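Local coordinates for cysteine synthase 3 (Entamoeba histolytica, PDB 6KR5), which catalyses the last step of cysteine synthesis, making L-cysteine from O-acetylserine and sulfide with the help of pyridoxal phosphate, at residues A84-T89 with V107-M112; V216-S221 with Q235-G240. One frame throughout, in Å; residues are numbered along the deposited sequence. Where two conformers were deposited one is given.

Contact 1: A84-T89 with V107-M112; sequences ATSGNT and VMPSTM. With PLP (pyridoxal-5'-phosphate), chain D.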
loop_
_atom_site.group_PDB
_atom_site.type_symbol
_atom_site.label_atom_id
_atom_site.label_comp_id
_atom_site.label_asym_id
_atom_site.label_seq_id
_atom_site.Cartn_x
_atom_site.Cartn_y
_atom_site.Cartn_z
ATOM N N ALA B 84 -11.124 -18.131 11.035
ATOM C CA ALA B 84 -10.289 -17.936 12.214
ATOM C C ALA B 84 -8.938 -17.453 11.717
ATOM O O ALA B 84 -8.176 -18.224 11.126
ATOM C CB ALA B 84 -10.157 -19.226 13.024
ATOM N N THR B 85 -8.650 -16.173 11.928
ATOM C CA THR B 85 -7.421 -15.599 11.400
ATOM C C THR B 85 -7.126 -14.307 12.133
ATOM O O THR B 85 -8.039 -13.549 12.452
ATOM C CB THR B 85 -7.521 -15.326 9.886
ATOM O OG1 THR B 85 -6.349 -14.631 9.441
ATOM C CG2 THR B 85 -8.732 -14.468 9.558
ATOM N N SER B 86 -5.843 -14.071 12.395
ATOM C CA SER B 86 -5.360 -12.809 12.932
ATOM C C SER B 86 -4.510 -12.052 11.918
ATOM O O SER B 86 -3.944 -11.004 12.252
ATOM C CB SER B 86 -4.566 -13.056 14.219
ATOM O OG SER B 86 -5.339 -13.773 15.177
ATOM N N GLY B 87 -4.417 -12.552 10.686
ATOM C CA GLY B 87 -3.522 -11.979 9.701
ATOM C C GLY B 87 -4.157 -11.453 8.432
ATOM O O GLY B 87 -5.306 -11.003 8.419
ATOM N N ASN B 88 -3.399 -11.504 7.341
ATOM C CA ASN B 88 -3.839 -10.857 6.113
ATOM C C ASN B 88 -5.080 -11.511 5.518
ATOM O O ASN B 88 -5.827 -10.850 4.791
ATOM C CB ASN B 88 -2.702 -10.855 5.101
ATOM C CG ASN B 88 -1.615 -9.886 5.470
ATOM O OD1 ASN B 88 -1.877 -8.826 6.050
ATOM N ND2 ASN B 88 -0.379 -10.230 5.128
ATOM N N THR B 89 -5.307 -12.805 5.773
ATOM C CA THR B 89 -6.496 -13.447 5.219
ATOM C C THR B 89 -7.761 -12.742 5.673
ATOM O O THR B 89 -8.696 -12.551 4.883
ATOM C CB THR B 89 -6.514 -14.911 5.627
ATOM O OG1 THR B 89 -5.405 -15.557 4.997
ATOM C CG2 THR B 89 -7.820 -15.597 5.198
ATOM N N VAL B 107 -12.664 -14.652 13.737
ATOM C CA VAL B 107 -12.393 -15.126 15.090
ATOM C C VAL B 107 -10.900 -14.998 15.359
ATOM O O VAL B 107 -10.085 -15.499 14.578
ATOM C CB VAL B 107 -12.849 -16.583 15.270
ATOM C CG1 VAL B 107 -12.762 -16.970 16.730
ATOM C CG2 VAL B 107 -14.261 -16.761 14.721
ATOM N N MET B 108 -10.542 -14.348 16.461
ATOM C CA MET B 108 -9.142 -14.133 16.816
ATOM C C MET B 108 -9.066 -13.860 18.316
ATOM O O MET B 108 -10.049 -13.425 18.918
ATOM C CB MET B 108 -8.554 -12.952 16.030
ATOM C CG MET B 108 -9.388 -11.695 16.179
ATOM S SD MET B 108 -8.958 -10.444 14.968
ATOM C CE MET B 108 -7.175 -10.444 15.152
ATOM N N PRO B 109 -7.903 -14.104 18.933
ATOM C CA PRO B 109 -7.759 -13.729 20.352
ATOM C C PRO B 109 -7.782 -12.216 20.513
ATOM O O PRO B 109 -7.290 -11.476 19.659
ATOM C CB PRO B 109 -6.391 -14.316 20.732
ATOM C CG PRO B 109 -6.066 -15.299 19.651
ATOM C CD PRO B 109 -6.700 -14.751 18.409
ATOM N N SER B 110 -8.365 -11.759 21.632
ATOM C CA SER B 110 -8.670 -10.338 21.793
ATOM C C SER B 110 -7.422 -9.463 21.721
ATOM O O SER B 110 -7.502 -8.297 21.316
ATOM C CB SER B 110 -9.394 -10.101 23.119
ATOM O OG SER B 110 -8.484 -10.127 24.212
ATOM N N THR B 111 -6.267 -10.003 22.093
ATOM C CA THR B 111 -5.033 -9.235 22.169
ATOM C C THR B 111 -4.166 -9.364 20.925
ATOM O O THR B 111 -3.080 -8.780 20.884
ATOM C CB THR B 111 -4.239 -9.666 23.404
ATOM O OG1 THR B 111 -4.119 -11.094 23.419
ATOM C CG2 THR B 111 -4.960 -9.219 24.665
ATOM N N MET B 112 -4.624 -10.082 19.906
ATOM C CA MET B 112 -3.807 -10.372 18.733
ATOM C C MET B 112 -4.050 -9.355 17.628
ATOM O O MET B 112 -5.200 -9.021 17.328
ATOM C CB MET B 112 -4.098 -11.778 18.200
ATOM C CG MET B 112 -2.986 -12.347 17.333
ATOM S SD MET B 112 -1.476 -12.693 18.260
ATOM C CE MET B 112 -0.409 -13.352 16.978
HETATM N N1 PLP D . 3.390 -13.918 3.951
HETATM C C2 PLP D . 2.271 -13.202 4.275
HETATM C C2A PLP D . 2.446 -11.856 4.907
HETATM C C3 PLP D . 1.017 -13.724 4.014
HETATM O O3 PLP D . -0.087 -12.994 4.351
HETATM C C4 PLP D . 0.896 -14.973 3.417
HETATM C C4A PLP D . -0.436 -15.602 3.220
HETATM O O4A PLP D . -1.460 -15.018 3.596
HETATM C C5 PLP D . 2.044 -15.690 3.087
HETATM C C6 PLP D . 3.280 -15.153 3.364
HETATM C C5A PLP D . 1.990 -17.075 2.479
HETATM O O4P PLP D . 1.253 -17.167 1.292
HETATM P P PLP D . 0.434 -18.524 1.062
HETATM O O1P PLP D . 1.386 -19.685 1.284
HETATM O O2P PLP D . -0.674 -18.557 2.076
HETATM O O3P PLP D . -0.077 -18.479 -0.333
HETATM O O HOH W 1 -7.303 -16.115 14.893
#

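Contact 2: V216-S221 with Q235-G240; sequences VEPAES and QGIGAG. With PLP (pyridoxal-5'-phosphate), chain D.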
loop_
_atom_site.group_PDB
_atom_site.type_symbol
_atom_site.label_atom_id
_atom_site.label_comp_id
_atom_site.label_asym_id
_atom_site.label_seq_id
_atom_site.Cartn_x
_atom_site.Cartn_y
_atom_site.Cartn_z
ATOM N N VAL B 216 9.653 -21.906 0.879
ATOM C CA VAL B 216 10.438 -21.334 1.967
ATOM C C VAL B 216 9.656 -21.446 3.268
ATOM O O VAL B 216 8.452 -21.167 3.306
ATOM C CB VAL B 216 10.793 -19.862 1.669
ATOM C CG1 VAL B 216 11.639 -19.234 2.786
ATOM C CG2 VAL B 216 11.488 -19.763 0.323
ATOM N N GLU B 217 10.333 -21.861 4.331
ATOM C CA GLU B 217 9.688 -21.991 5.628
ATOM C C GLU B 217 10.679 -21.580 6.716
ATOM O O GLU B 217 11.885 -21.540 6.473
ATOM C CB GLU B 217 9.175 -23.422 5.859
ATOM C CG GLU B 217 10.236 -24.508 5.835
ATOM C CD GLU B 217 9.660 -25.894 6.145
ATOM O OE1 GLU B 217 8.455 -25.999 6.467
ATOM O OE2 GLU B 217 10.428 -26.873 6.075
ATOM N N PRO B 218 10.186 -21.260 7.915
ATOM C CA PRO B 218 11.113 -20.888 8.993
ATOM C C PRO B 218 11.985 -22.059 9.410
ATOM O O PRO B 218 11.508 -23.184 9.594
ATOM C CB PRO B 218 10.184 -20.453 10.140
ATOM C CG PRO B 218 8.818 -20.261 9.517
ATOM C CD PRO B 218 8.781 -21.223 8.361
ATOM N N ALA B 219 13.276 -21.777 9.587
ATOM C CA ALA B 219 14.175 -22.817 10.076
ATOM C C ALA B 219 13.715 -23.359 11.421
ATOM O O ALA B 219 13.948 -24.535 11.729
ATOM C CB ALA B 219 15.600 -22.279 10.184
ATOM N N GLU B 220 13.048 -22.528 12.219
ATOM C CA GLU B 220 12.598 -22.898 13.556
ATOM C C GLU B 220 11.293 -23.693 13.562
ATOM O O GLU B 220 10.891 -24.191 14.622
ATOM C CB GLU B 220 12.464 -21.624 14.401
ATOM C CG GLU B 220 13.787 -20.857 14.601
ATOM C CD GLU B 220 14.147 -19.892 13.463
ATOM O OE1 GLU B 220 13.254 -19.544 12.661
ATOM O OE2 GLU B 220 15.336 -19.493 13.377
ATOM N N SER B 221 10.631 -23.845 12.419
ATOM C CA SER B 221 9.386 -24.618 12.329
ATOM C C SER B 221 9.293 -25.234 10.936
ATOM O O SER B 221 8.372 -24.978 10.164
ATOM C CB SER B 221 8.168 -23.757 12.644
ATOM O OG SER B 221 7.042 -24.564 12.969
ATOM N N GLN B 235 6.212 -13.716 10.573
ATOM C CA GLN B 235 4.768 -13.606 10.497
ATOM C C GLN B 235 4.278 -13.870 9.083
ATOM O O GLN B 235 4.885 -13.432 8.103
ATOM C CB GLN B 235 4.324 -12.229 10.971
ATOM C CG GLN B 235 4.602 -12.034 12.449
ATOM C CD GLN B 235 4.120 -10.699 12.958
ATOM O OE1 GLN B 235 3.126 -10.159 12.477
ATOM N NE2 GLN B 235 4.827 -10.159 13.943
ATOM N N GLY B 236 3.174 -14.606 8.992
ATOM C CA GLY B 236 2.540 -14.931 7.734
ATOM C C GLY B 236 2.845 -16.322 7.218
ATOM O O GLY B 236 2.095 -16.837 6.386
ATOM N N ILE B 237 3.913 -16.947 7.696
ATOM C CA ILE B 237 4.281 -18.272 7.252
ATOM C C ILE B 237 4.494 -19.159 8.473
ATOM O O ILE B 237 4.232 -18.764 9.610
ATOM C CB ILE B 237 5.523 -18.257 6.334
ATOM C CG1 ILE B 237 6.772 -17.765 7.075
ATOM C CG2 ILE B 237 5.229 -17.402 5.106
ATOM C CD1 ILE B 237 8.061 -17.974 6.272
ATOM N N GLY B 238 4.933 -20.389 8.218
ATOM C CA GLY B 238 5.200 -21.321 9.293
ATOM C C GLY B 238 3.983 -21.635 10.138
ATOM O O GLY B 238 3.977 -21.414 11.356
ATOM N N ALA B 239 2.943 -22.161 9.492
ATOM C CA ALA B 239 1.698 -22.469 10.192
ATOM C C ALA B 239 1.839 -23.601 11.206
ATOM O O ALA B 239 0.961 -23.751 12.067
ATOM C CB ALA B 239 0.609 -22.826 9.187
ATOM N N GLY B 240 2.915 -24.384 11.136
ATOM C CA GLY B 240 3.154 -25.434 12.113
ATOM C C GLY B 240 2.557 -26.771 11.757
ATOM O O GLY B 240 2.601 -27.689 12.586
HETATM N N1 PLP D . 3.390 -13.918 3.951
HETATM C C2 PLP D . 2.271 -13.202 4.275
HETATM C C2A PLP D . 2.446 -11.856 4.907
HETATM C C3 PLP D . 1.017 -13.724 4.014
HETATM O O3 PLP D . -0.087 -12.994 4.351
HETATM C C4 PLP D . 0.896 -14.973 3.417
HETATM C C4A PLP D . -0.436 -15.602 3.220
HETATM O O4A PLP D . -1.460 -15.018 3.596
HETATM C C5 PLP D . 2.044 -15.690 3.087
HETATM C C6 PLP D . 3.280 -15.153 3.364
HETATM C C5A PLP D . 1.990 -17.075 2.479
HETATM O O4P PLP D . 1.253 -17.167 1.292
HETATM P P PLP D . 0.434 -18.524 1.062
HETATM O O1P PLP D . 1.386 -19.685 1.284
HETATM O O2P PLP D . -0.674 -18.557 2.076
HETATM O O3P PLP D . -0.077 -18.479 -0.333
HETATM O O HOH W 2 5.571 -24.374 9.889
HETATM O O HOH W 3 4.837 -23.095 13.533
#

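Contact 1: A84-T89 with V107-M112
Ala84 and Val107 pair as neighbours on two parallel strands, with their CA atoms 4.5 Å apart. Both side chains lie on the same face of the sheet, where Tyr143 of helix 135-149 touches them. This backbone pairing is the tight part of the contact. It ends in one hydrogen bond: Thr85 N donates to Val107 O at 3.1 Å, with a bent N-H...O angle of 138°. The same carbonyl takes a second bond from a water and a CA-H...O contact from Ala84. Beyond Ala84 the first segment leaves the sheet. Ser86 and Met108 each occupy two conformers. In one of them Ser86 OG binds the same water, lies 3.4 Å from Met108 CB and also meets Pro109 CD. The solvent side is formed by exposed Met112, which a type I turn from Pro109 brings round. Its CG, set anti to the backbone N (chi1 -159°), lies along Ser86, 3.6 Å from Ser86 CB. Within 84-89, Gly87 N donates to Thr85 OG1 in an ST turn. Asn88 then turns to the cofactor, and its ND2 donates to PLP O3 at 2.9 Å. Arg312 and Asp308 bind the same amide group. This is the carboxyl edge of a beta-alpha-beta crossover, strand 80-84, helix 88-100 and strand 104-109, as in the Rossmann-like domains of PLP-dependent cysteine synthases.

Contact 2: V216-S221 with Q235-G240
The cofactor site is bordered here by the loop 235-240, which packs against the end of strand 212-218 in the larger, mixed sheet. Ile237 and Pro218 meet across the contact. Their side chains lie alongside each other and run in opposing senses. Ile237 CD1 lies 3.9 Å from Pro218 CD and almost as close to Pro218 CG. The two branches of Ile237 face different partners. With CG1 set between the backbone N and the carbonyl carbon (chi1 64°), CD1 goes to the proline, while CG2 touches PLP C6 at 3.4 Å. Ala190 and Ser280 also touch this side chain. Beside it, Gly236 lies against the cofactor ring, and its carbonyl O approaches PLP C5 at 3.5 Å.

Gly238 comes next, and its bare CA sits 3.7 Å from Pro218 CD. Gly238 has a positive phi (61°), which favours glycine. Farther out, the contact turns polar. The chain bends after Pro218, where Ser221 N donates to Pro218 O. Two waters then join the segments. One accepts from Gly240 N and donates to Ser221 O at 2.9 Å. The other donates to Gly238 O and lies 2.7 Å from Ser221 OG, which is also hydrogen-bonded to Gly230 N. His232 adds a further bond to Gly238 O.

No direct hydrogen bond links the two segments. Near the cofactor they are joined by apolar packing, and the pyridine ring is met by the aliphatic CG2 of Ile237 and the carbonyl oxygen of Gly236. Farther out, the polar groups of the two segments are linked through water, so that end of the contact depends on bound solvent.

Both segments of contact 1 precede those of contact 2 in the chain. The centres of the two contacts are about 17 Å apart and their nearest atoms about 6 Å apart, so they do not touch. Each belongs to a different sheet. The pair 84-89 with 107-112 lies at strands 80-84 and 104-109 of the four-stranded parallel sheet. The pair 216-221 with 235-240 lies at strand 212-218 of the six-stranded mixed sheet. PLP is what they share. Asn88 of 84-89 bonds to its O3, and Gly236 and Ile237 of 235-240 lie on its ring. The cofactor is thus held between parts built on both sheets, consistent with the two-domain architecture of this enzyme family.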